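Local coordinates for protein GH127 beta-L-arabinofuranoside (Geobacillus stearothermophilus, PDB 4QK0) that probably hydrolyses beta-L-arabinofuranosidic linkages, releasing L-arabinose, as a glycoside hydrolase of family GH127, at residues A[587-592]-A[634-639]; A[385-390]-A[398-403]; A[304-309]-A[549-554]. All coordinates share one frame; numbering follows the deposited sequence.

Contact 1: A[587-592]-A[634-639]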
loop_
_atom_site.group_PDB
_atom_site.type_symbol
_atom_site.label_atom_id
_atom_site.label_comp_id
_atom_site.label_asym_id
_atom_site.label_seq_id
_atom_site.Cartn_x
_atom_site.Cartn_y
_atom_site.Cartn_z
ATOM N N PRO A 587 33.403 0.198 18.886
ATOM C CA PRO A 587 34.349 -0.290 17.886
ATOM C C PRO A 587 33.995 -1.640 17.320
ATOM O O PRO A 587 34.312 -1.884 16.187
ATOM C CB PRO A 587 35.699 -0.356 18.627
ATOM C CG PRO A 587 35.458 0.103 20.019
ATOM C CD PRO A 587 33.984 0.296 20.233
ATOM N N ASP A 588 33.325 -2.508 18.075
ATOM C CA ASP A 588 33.125 -3.877 17.599
ATOM C C ASP A 588 31.753 -4.126 17.013
ATOM O O ASP A 588 31.404 -5.274 16.724
ATOM C CB ASP A 588 33.433 -4.895 18.723
ATOM C CG ASP A 588 34.856 -4.721 19.277
ATOM O OD1 ASP A 588 35.808 -4.656 18.459
ATOM O OD2 ASP A 588 35.008 -4.593 20.510
ATOM N N LEU A 589 30.982 -3.058 16.831
ATOM C CA LEU A 589 29.635 -3.194 16.342
ATOM C C LEU A 589 29.552 -2.725 14.910
ATOM O O LEU A 589 29.821 -1.563 14.630
ATOM C CB LEU A 589 28.702 -2.397 17.261
ATOM C CG LEU A 589 27.242 -2.386 16.855
ATOM C CD1 LEU A 589 26.577 -3.731 17.170
ATOM C CD2 LEU A 589 26.540 -1.250 17.582
ATOM N N LEU A 590 29.167 -3.632 14.020
ATOM C CA LEU A 590 28.797 -3.279 12.666
ATOM C C LEU A 590 29.967 -2.550 11.957
ATOM O O LEU A 590 29.788 -1.514 11.309
ATOM C CB LEU A 590 27.538 -2.385 12.718
ATOM C CG LEU A 590 26.262 -3.063 13.241
ATOM C CD1 LEU A 590 25.134 -2.067 13.519
ATOM C CD2 LEU A 590 25.772 -4.118 12.273
ATOM N N GLU A 591 31.160 -3.107 12.146
ATOM C CA GLU A 591 32.437 -2.595 11.628
ATOM C C GLU A 591 32.918 -1.344 12.312
ATOM O O GLU A 591 33.934 -0.794 11.912
ATOM C CB GLU A 591 32.435 -2.422 10.109
ATOM C CG GLU A 591 32.144 -3.715 9.379
ATOM C CD GLU A 591 33.237 -4.784 9.524
ATOM O OE1 GLU A 591 34.413 -4.459 9.768
ATOM O OE2 GLU A 591 32.908 -5.979 9.347
ATOM N N GLY A 592 32.240 -0.895 13.363
ATOM C CA GLY A 592 32.704 0.270 14.105
ATOM C C GLY A 592 31.841 1.471 13.831
ATOM O O GLY A 592 32.009 2.133 12.836
ATOM N N CYS A 634 19.859 -4.452 9.221
ATOM C CA CYS A 634 19.694 -5.789 8.614
ATOM C C CYS A 634 21.017 -6.517 8.397
ATOM O O CYS A 634 21.126 -7.324 7.477
ATOM C CB CYS A 634 18.948 -5.696 7.312
ATOM S SG CYS A 634 18.036 -7.158 6.838
ATOM N N ASN A 635 21.987 -6.258 9.256
ATOM C CA ASN A 635 23.182 -7.085 9.305
ATOM C C ASN A 635 23.204 -8.029 10.524
ATOM O O ASN A 635 24.135 -8.761 10.691
ATOM C CB ASN A 635 24.453 -6.220 9.313
ATOM C CG ASN A 635 24.708 -5.613 7.943
ATOM O OD1 ASN A 635 25.332 -6.210 7.078
ATOM N ND2 ASN A 635 24.170 -4.436 7.744
ATOM N N ARG A 636 22.156 -8.010 11.343
ATOM C CA ARG A 636 22.077 -8.839 12.525
ATOM C C ARG A 636 20.761 -9.593 12.559
ATOM O O ARG A 636 20.181 -9.795 13.577
ATOM C CB ARG A 636 22.241 -7.954 13.727
ATOM C CG ARG A 636 23.628 -7.323 13.765
ATOM C CD ARG A 636 23.761 -6.249 14.825
ATOM N NE ARG A 636 22.799 -5.160 14.646
ATOM C CZ ARG A 636 22.382 -4.356 15.613
ATOM N NH1 ARG A 636 22.798 -4.520 16.863
ATOM N NH2 ARG A 636 21.484 -3.434 15.358
ATOM N N GLY A 637 20.335 -10.051 11.405
ATOM C CA GLY A 637 19.167 -10.881 11.260
ATOM C C GLY A 637 17.879 -10.122 11.000
ATOM O O GLY A 637 17.762 -8.911 11.210
ATOM N N GLU A 638 16.904 -10.880 10.542
ATOM C CA GLU A 638 15.582 -10.374 10.244
ATOM C C GLU A 638 14.932 -9.762 11.482
ATOM O O GLU A 638 15.088 -10.247 12.599
ATOM C CB GLU A 638 14.717 -11.495 9.685
ATOM C CG GLU A 638 13.409 -11.015 9.082
ATOM C CD GLU A 638 12.752 -12.034 8.148
ATOM O OE1 GLU A 638 13.445 -12.740 7.404
ATOM O OE2 GLU A 638 11.522 -12.161 8.186
ATOM N N GLY A 639 14.269 -8.635 11.286
ATOM C CA GLY A 639 13.571 -7.982 12.372
ATOM C C GLY A 639 12.963 -6.664 11.944
ATOM O O GLY A 639 13.208 -6.175 10.824
#
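At the tip of the beta hairpin joining strands 574-586 and 593-603, L589 and L590 meet the side chain of R636 in the loop before strand 641-647. The hairpin reverses through a type I' turn from L589 to G592, closed by the bond from G592 N to L589 O (2.8 Å). L590 takes a left-handed backbone conformation there and directs its side chain toward the other loop. Its two methyls divide the work. CD2 rests on the aliphatic part of the arginine, 3.9 Å from R636 CD, and also reaches N635 CB at 3.9 Å. CD1, 4.0 Å from R636 NE, lies over one face of the guanidinium near its rim, a group the bend at chi3 (-59°) turns off the line of the methylenes. L589 crosses the arginine at about a right angle, and its CD1, 3.9 Å from R636 NH1, stands oblique to the guanidinium. Leucine suits both positions because its branched end packs on methylenes and a cation's face alike. R636 NH2 forms salt bridges with D565 and E562, and N635 OD1 accepts from the backbone N of L374. Strand 620-629 adjoins this surface contact: L589 packs on R626, L590 on I628 and R636 on both.

Contact 2: A[385-390]-A[398-403]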
loop_
_atom_site.group_PDB
_atom_site.type_symbol
_atom_site.label_atom_id
_atom_site.label_comp_id
_atom_site.label_asym_id
_atom_site.label_seq_id
_atom_site.Cartn_x
_atom_site.Cartn_y
_atom_site.Cartn_z
ATOM N N LEU A 385 12.013 2.491 4.722
ATOM C CA LEU A 385 12.280 3.231 5.937
ATOM C C LEU A 385 11.528 2.710 7.127
ATOM O O LEU A 385 11.676 3.211 8.269
ATOM C CB LEU A 385 11.970 4.719 5.732
ATOM C CG LEU A 385 13.075 5.453 4.973
ATOM C CD1 LEU A 385 13.032 5.142 3.476
ATOM C CD2 LEU A 385 12.847 6.923 5.253
ATOM N N GLU A 386 10.743 1.672 6.889
ATOM C CA GLU A 386 9.972 1.030 7.971
ATOM C C GLU A 386 9.675 -0.394 7.579
ATOM O O GLU A 386 9.156 -0.654 6.500
ATOM C CB GLU A 386 8.684 1.766 8.229
ATOM C CG GLU A 386 7.759 1.063 9.221
ATOM C CD GLU A 386 6.558 1.922 9.566
ATOM O OE1 GLU A 386 6.754 2.966 10.170
ATOM O OE2 GLU A 386 5.420 1.595 9.160
ATOM N N VAL A 387 10.017 -1.319 8.459
ATOM C CA VAL A 387 9.788 -2.729 8.203
ATOM C C VAL A 387 9.111 -3.404 9.393
ATOM O O VAL A 387 9.566 -3.296 10.514
ATOM C CB VAL A 387 11.101 -3.452 7.895
ATOM C CG1 VAL A 387 10.869 -4.922 7.696
ATOM C CG2 VAL A 387 11.677 -2.928 6.598
ATOM N N TRP A 388 7.992 -4.057 9.084
ATOM C CA TRP A 388 7.319 -5.051 9.954
ATOM C C TRP A 388 7.324 -6.356 9.111
ATOM O O TRP A 388 6.542 -6.472 8.208
ATOM C CB TRP A 388 5.897 -4.563 10.295
ATOM C CG TRP A 388 5.052 -5.488 11.174
ATOM C CD1 TRP A 388 5.492 -6.512 11.946
ATOM C CD2 TRP A 388 3.620 -5.444 11.342
ATOM N NE1 TRP A 388 4.434 -7.096 12.583
ATOM C CE2 TRP A 388 3.276 -6.460 12.231
ATOM C CE3 TRP A 388 2.610 -4.639 10.823
ATOM C CZ2 TRP A 388 1.951 -6.698 12.617
ATOM C CZ3 TRP A 388 1.291 -4.865 11.200
ATOM C CH2 TRP A 388 0.973 -5.876 12.085
ATOM N N PRO A 389 8.238 -7.311 9.389
ATOM C CA PRO A 389 8.417 -8.439 8.459
ATOM C C PRO A 389 7.196 -9.216 8.105
ATOM O O PRO A 389 7.034 -9.568 6.952
ATOM C CB PRO A 389 9.394 -9.339 9.172
ATOM C CG PRO A 389 10.220 -8.370 9.956
ATOM C CD PRO A 389 9.232 -7.361 10.477
ATOM N N LYS A 390 6.330 -9.480 9.078
ATOM C CA LYS A 390 5.084 -10.167 8.770
ATOM C C LYS A 390 4.268 -9.477 7.715
ATOM O O LYS A 390 3.664 -10.129 6.848
ATOM C CB LYS A 390 4.241 -10.272 10.041
ATOM C CG LYS A 390 3.573 -11.626 10.075
ATOM C CD LYS A 390 2.493 -11.783 11.148
ATOM C CE LYS A 390 1.763 -13.104 10.999
ATOM N NZ LYS A 390 1.423 -13.458 9.582
ATOM N N ARG A 398 5.010 -6.519 -1.042
ATOM C CA ARG A 398 5.741 -7.701 -1.415
ATOM C C ARG A 398 7.052 -7.316 -2.076
ATOM O O ARG A 398 7.953 -8.123 -2.130
ATOM C CB ARG A 398 4.919 -8.573 -2.377
ATOM C CG ARG A 398 4.792 -8.025 -3.813
ATOM C CD ARG A 398 3.766 -8.829 -4.594
ATOM N NE ARG A 398 3.612 -8.414 -5.981
ATOM C CZ ARG A 398 2.948 -7.329 -6.405
ATOM N NH1 ARG A 398 2.326 -6.496 -5.555
ATOM N NH2 ARG A 398 2.908 -7.062 -7.704
ATOM N N HIS A 399 7.171 -6.091 -2.580
ATOM C CA HIS A 399 8.486 -5.552 -3.088
ATOM C C HIS A 399 9.464 -5.309 -1.961
ATOM O O HIS A 399 10.644 -5.155 -2.178
ATOM C CB HIS A 399 8.262 -4.231 -3.834
ATOM C CG HIS A 399 7.749 -3.144 -2.957
ATOM N ND1 HIS A 399 6.425 -3.053 -2.570
ATOM C CD2 HIS A 399 8.369 -2.079 -2.414
ATOM C CE1 HIS A 399 6.253 -1.966 -1.850
ATOM N NE2 HIS A 399 7.418 -1.355 -1.731
ATOM N N VAL A 400 8.973 -5.200 -0.749
ATOM C CA VAL A 400 9.874 -4.973 0.368
ATOM C C VAL A 400 10.405 -6.321 0.899
ATOM O O VAL A 400 9.641 -7.115 1.478
ATOM C CB VAL A 400 9.175 -4.225 1.490
ATOM C CG1 VAL A 400 10.113 -4.076 2.674
ATOM C CG2 VAL A 400 8.723 -2.851 1.016
ATOM N N LYS A 401 11.695 -6.588 0.703
ATOM C CA LYS A 401 12.318 -7.797 1.258
ATOM C C LYS A 401 12.877 -7.477 2.610
ATOM O O LYS A 401 13.553 -6.497 2.780
ATOM C CB LYS A 401 13.441 -8.314 0.384
ATOM C CG LYS A 401 13.049 -8.632 -1.014
ATOM C CD LYS A 401 12.013 -9.713 -1.051
ATOM C CE LYS A 401 11.408 -9.815 -2.433
ATOM N NZ LYS A 401 10.675 -11.110 -2.510
ATOM N N PRO A 402 12.550 -8.299 3.600
ATOM C CA PRO A 402 12.998 -7.999 4.961
ATOM C C PRO A 402 14.450 -8.330 5.233
ATOM O O PRO A 402 14.989 -7.896 6.229
ATOM C CB PRO A 402 12.075 -8.869 5.848
ATOM C CG PRO A 402 11.620 -9.964 4.960
ATOM C CD PRO A 402 11.537 -9.387 3.568
ATOM N N VAL A 403 15.073 -9.125 4.371
ATOM C CA VAL A 403 16.505 -9.326 4.434
ATOM C C VAL A 403 17.141 -9.226 3.057
ATOM O O VAL A 403 16.453 -9.369 2.038
ATOM C CB VAL A 403 16.861 -10.713 5.039
ATOM C CG1 VAL A 403 16.293 -10.789 6.434
ATOM C CG2 VAL A 403 16.367 -11.884 4.176
#
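V387 and P389 pack on V400 and P402 across the neck of a short loop that leaves strand 386-387 and doubles back toward helix 413-422. The first shell is wholly apolar, with no hydrogen bond between the two segments. V387 CG2 meets V400 CG1 methyl to methyl at 4.4 Å; at the same chi1 of 177°, V400 offers the branch anti to its backbone N, whereas V387 offers the other one, beside the backbone N. Two residues further along each segment, the prolines touch through their ring carbons, P389 CB to P402 CB at 4.3 Å, where the two backbones come nearest; P402 turns toward its partner while P389 offers the side of its ring. Compact, beta-branched valine fits the buried end of this patch, while proline offers a rigid apolar ring at the partly exposed end and fixes the chain's course.

The next shell places these groups. Strand 386-387 pairs antiparallel with strand 641-647 of the C-terminal domain, through backbone bonds of V387 with M641 and of L385 with V643. A segment of the catalytic region is thereby fastened into the other domain's sheet. V387 points toward segment 398-403, W388 away from it; the indole takes part in the dimer interface, with a cation-pi contact to R544 and an edge-to-face contact to F321, both of the second subunit.

V400 also packs on its neighbour H399. The histidine NE2 is hydrogen-bonded to the carbonyl of A330, which restrains the imidazole, and V400 CG2 sits over one ring face toward the rim, 3.4 Å from H399 NE2.

Contact 3: A[304-309]-A[549-554]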
loop_
_atom_site.group_PDB
_atom_site.type_symbol
_atom_site.label_atom_id
_atom_site.label_comp_id
_atom_site.label_asym_id
_atom_site.label_seq_id
_atom_site.Cartn_x
_atom_site.Cartn_y
_atom_site.Cartn_z
HETATM N N MSE A 304 11.804 13.296 -1.931
HETATM C CA MSE A 304 12.967 12.587 -1.513
HETATM C C MSE A 304 12.848 12.176 -0.073
HETATM O O MSE A 304 12.450 12.968 0.754
HETATM C CB MSE A 304 14.205 13.494 -1.639
HETATM C CG MSE A 304 15.464 12.769 -1.307
HETATM SE SE MSE A 304 17.091 13.932 -1.319
HETATM C CE MSE A 304 16.737 15.015 0.214
ATOM N N TYR A 305 13.269 10.935 0.235
ATOM C CA TYR A 305 13.276 10.422 1.612
ATOM C C TYR A 305 14.468 10.947 2.376
ATOM O O TYR A 305 15.494 11.283 1.804
ATOM C CB TYR A 305 13.296 8.880 1.574
ATOM C CG TYR A 305 11.954 8.240 1.110
ATOM C CD1 TYR A 305 10.924 8.041 2.007
ATOM C CD2 TYR A 305 11.768 7.845 -0.180
ATOM C CE1 TYR A 305 9.724 7.471 1.616
ATOM C CE2 TYR A 305 10.570 7.288 -0.582
ATOM C CZ TYR A 305 9.543 7.077 0.349
ATOM O OH TYR A 305 8.314 6.543 -0.081
ATOM N N ILE A 306 14.402 10.892 3.684
ATOM C CA ILE A 306 15.452 11.431 4.477
ATOM C C ILE A 306 16.787 10.669 4.259
ATOM O O ILE A 306 17.834 11.208 4.516
ATOM C CB ILE A 306 15.066 11.490 5.958
ATOM C CG1 ILE A 306 16.054 12.334 6.751
ATOM C CG2 ILE A 306 14.942 10.085 6.527
ATOM C CD1 ILE A 306 15.698 12.542 8.208
ATOM N N THR A 307 16.703 9.449 3.776
ATOM C CA THR A 307 17.833 8.625 3.466
ATOM C C THR A 307 18.492 8.939 2.100
ATOM O O THR A 307 19.490 8.309 1.735
ATOM C CB THR A 307 17.383 7.155 3.393
ATOM O OG1 THR A 307 16.282 7.045 2.491
ATOM C CG2 THR A 307 16.965 6.675 4.755
ATOM N N GLY A 308 17.929 9.870 1.341
ATOM C CA GLY A 308 18.356 10.071 -0.026
ATOM C C GLY A 308 17.670 9.117 -0.988
ATOM O O GLY A 308 17.900 9.152 -2.166
ATOM N N GLY A 309 16.722 8.327 -0.506
ATOM C CA GLY A 309 15.927 7.496 -1.394
ATOM C C GLY A 309 14.966 8.290 -2.232
ATOM O O GLY A 309 14.453 9.310 -1.795
ATOM N N LYS A 549 5.952 12.269 13.992
ATOM C CA LYS A 549 7.130 11.419 14.022
ATOM C C LYS A 549 8.386 12.210 13.909
ATOM O O LYS A 549 8.358 13.317 13.443
ATOM C CB LYS A 549 7.104 10.394 12.936
ATOM C CG LYS A 549 5.891 9.505 12.963
ATOM C CD LYS A 549 6.158 8.399 11.946
ATOM C CE LYS A 549 4.922 7.659 11.506
ATOM N NZ LYS A 549 4.544 6.695 12.551
ATOM N N VAL A 550 9.496 11.601 14.319
ATOM C CA VAL A 550 10.790 12.252 14.380
ATOM C C VAL A 550 11.846 11.230 13.988
ATOM O O VAL A 550 11.644 10.026 14.177
ATOM C CB VAL A 550 11.026 12.798 15.787
ATOM C CG1 VAL A 550 11.224 11.682 16.774
ATOM C CG2 VAL A 550 12.221 13.714 15.845
ATOM N N ALA A 551 12.919 11.702 13.348
ATOM C CA ALA A 551 14.028 10.848 12.928
ATOM C C ALA A 551 15.232 11.339 13.633
ATOM O O ALA A 551 15.409 12.541 13.865
ATOM C CB ALA A 551 14.236 10.887 11.425
ATOM N N LEU A 552 16.117 10.420 13.957
ATOM C CA LEU A 552 17.398 10.837 14.528
ATOM C C LEU A 552 18.510 10.896 13.476
ATOM O O LEU A 552 18.602 10.055 12.587
ATOM C CB LEU A 552 17.810 9.866 15.611
ATOM C CG LEU A 552 16.793 9.798 16.734
ATOM C CD1 LEU A 552 17.229 8.779 17.739
ATOM C CD2 LEU A 552 16.591 11.132 17.432
ATOM N N GLN A 553 19.323 11.942 13.567
ATOM C CA GLN A 553 20.439 12.134 12.667
ATOM C C GLN A 553 21.632 12.723 13.433
ATOM O O GLN A 553 21.491 13.607 14.272
ATOM C CB GLN A 553 20.060 13.052 11.510
ATOM C CG GLN A 553 21.157 13.164 10.464
ATOM C CD GLN A 553 20.793 13.921 9.199
ATOM O OE1 GLN A 553 19.646 13.926 8.774
ATOM N NE2 GLN A 553 21.811 14.467 8.530
ATOM N N ARG A 554 22.818 12.278 13.058
ATOM C CA ARG A 554 24.073 12.858 13.608
ATOM C C ARG A 554 25.112 13.039 12.506
ATOM O O ARG A 554 25.465 12.073 11.823
ATOM C CB ARG A 554 24.606 11.907 14.660
ATOM C CG ARG A 554 25.915 12.328 15.280
ATOM C CD ARG A 554 26.340 11.405 16.422
ATOM N NE ARG A 554 27.555 11.974 17.016
ATOM C CZ ARG A 554 28.790 11.791 16.553
ATOM N NH1 ARG A 554 29.042 11.027 15.519
ATOM N NH2 ARG A 554 29.785 12.394 17.133
#
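A tight turn of the catalytic domain presses I306 onto a beta-sheet of the C-terminal domain, at a buried interface between the two. I306 is the second residue of a type I beta turn from Y305 to G308, and its CD1 methyl meets A551 CB on strand 549-554 at 3.9 Å. The same methyl lies 4.2 Å from Q553 OE1, since A551 and Q553, two residues apart, present their side chains on the same face of the strand. An extended isoleucine chain makes this reach possible: CG1 is anti to the backbone N (chi1 -168°) and CD1 continues outward in the same extended form. Alanine suits the strand position because its lone methyl lets the isoleucine end come close to the sheet. The amide of Q553 is hydrogen-bonded through NE2 to the carbonyl of G555.

V558 and W644 of the adjoining strands add to the apolar bed of I306, and Y613 of the second subunit packs on it as well. G308 N to Y305 O (2.9 Å) closes the turn, and its carbonyls have outside partners: I306 O accepts from R362 and G308 O from S337. Glycine at 308 tolerates the positive phi, 84°, with which the turn ends. Y305 N to G309 O (2.9 Å) ties its two limbs together, and an ST turn finishes it, with G309 N donating to T307 OG1 at 3.3 Å and an N-H...O angle of 149°.

In the fold
From the N terminus, the chain first lays down 304-309. It next makes contact 2, closing a short loop of seven intervening residues, and much later returns with strand 549-554 to complete contact 3. Contact 2 is therefore nested inside the 239-residue loop that contact 3 closes. Contact 1 follows in series, closing a 41-residue loop rich in strand within the C-terminal domain. Contacts 2 and 3 reach the same sheet and touch, L385 CD2 lying 4.0 Å from I306 CG2. Contacts 1 and 2 meet through C634 and E638, which pack on 402-403 and P389. Contact 3 links the turn after helix 286-302 to strand 549-554, joining catalytic and C-terminal domains. Contacts 1 and 3 stay about 10 Å apart at their nearest atoms.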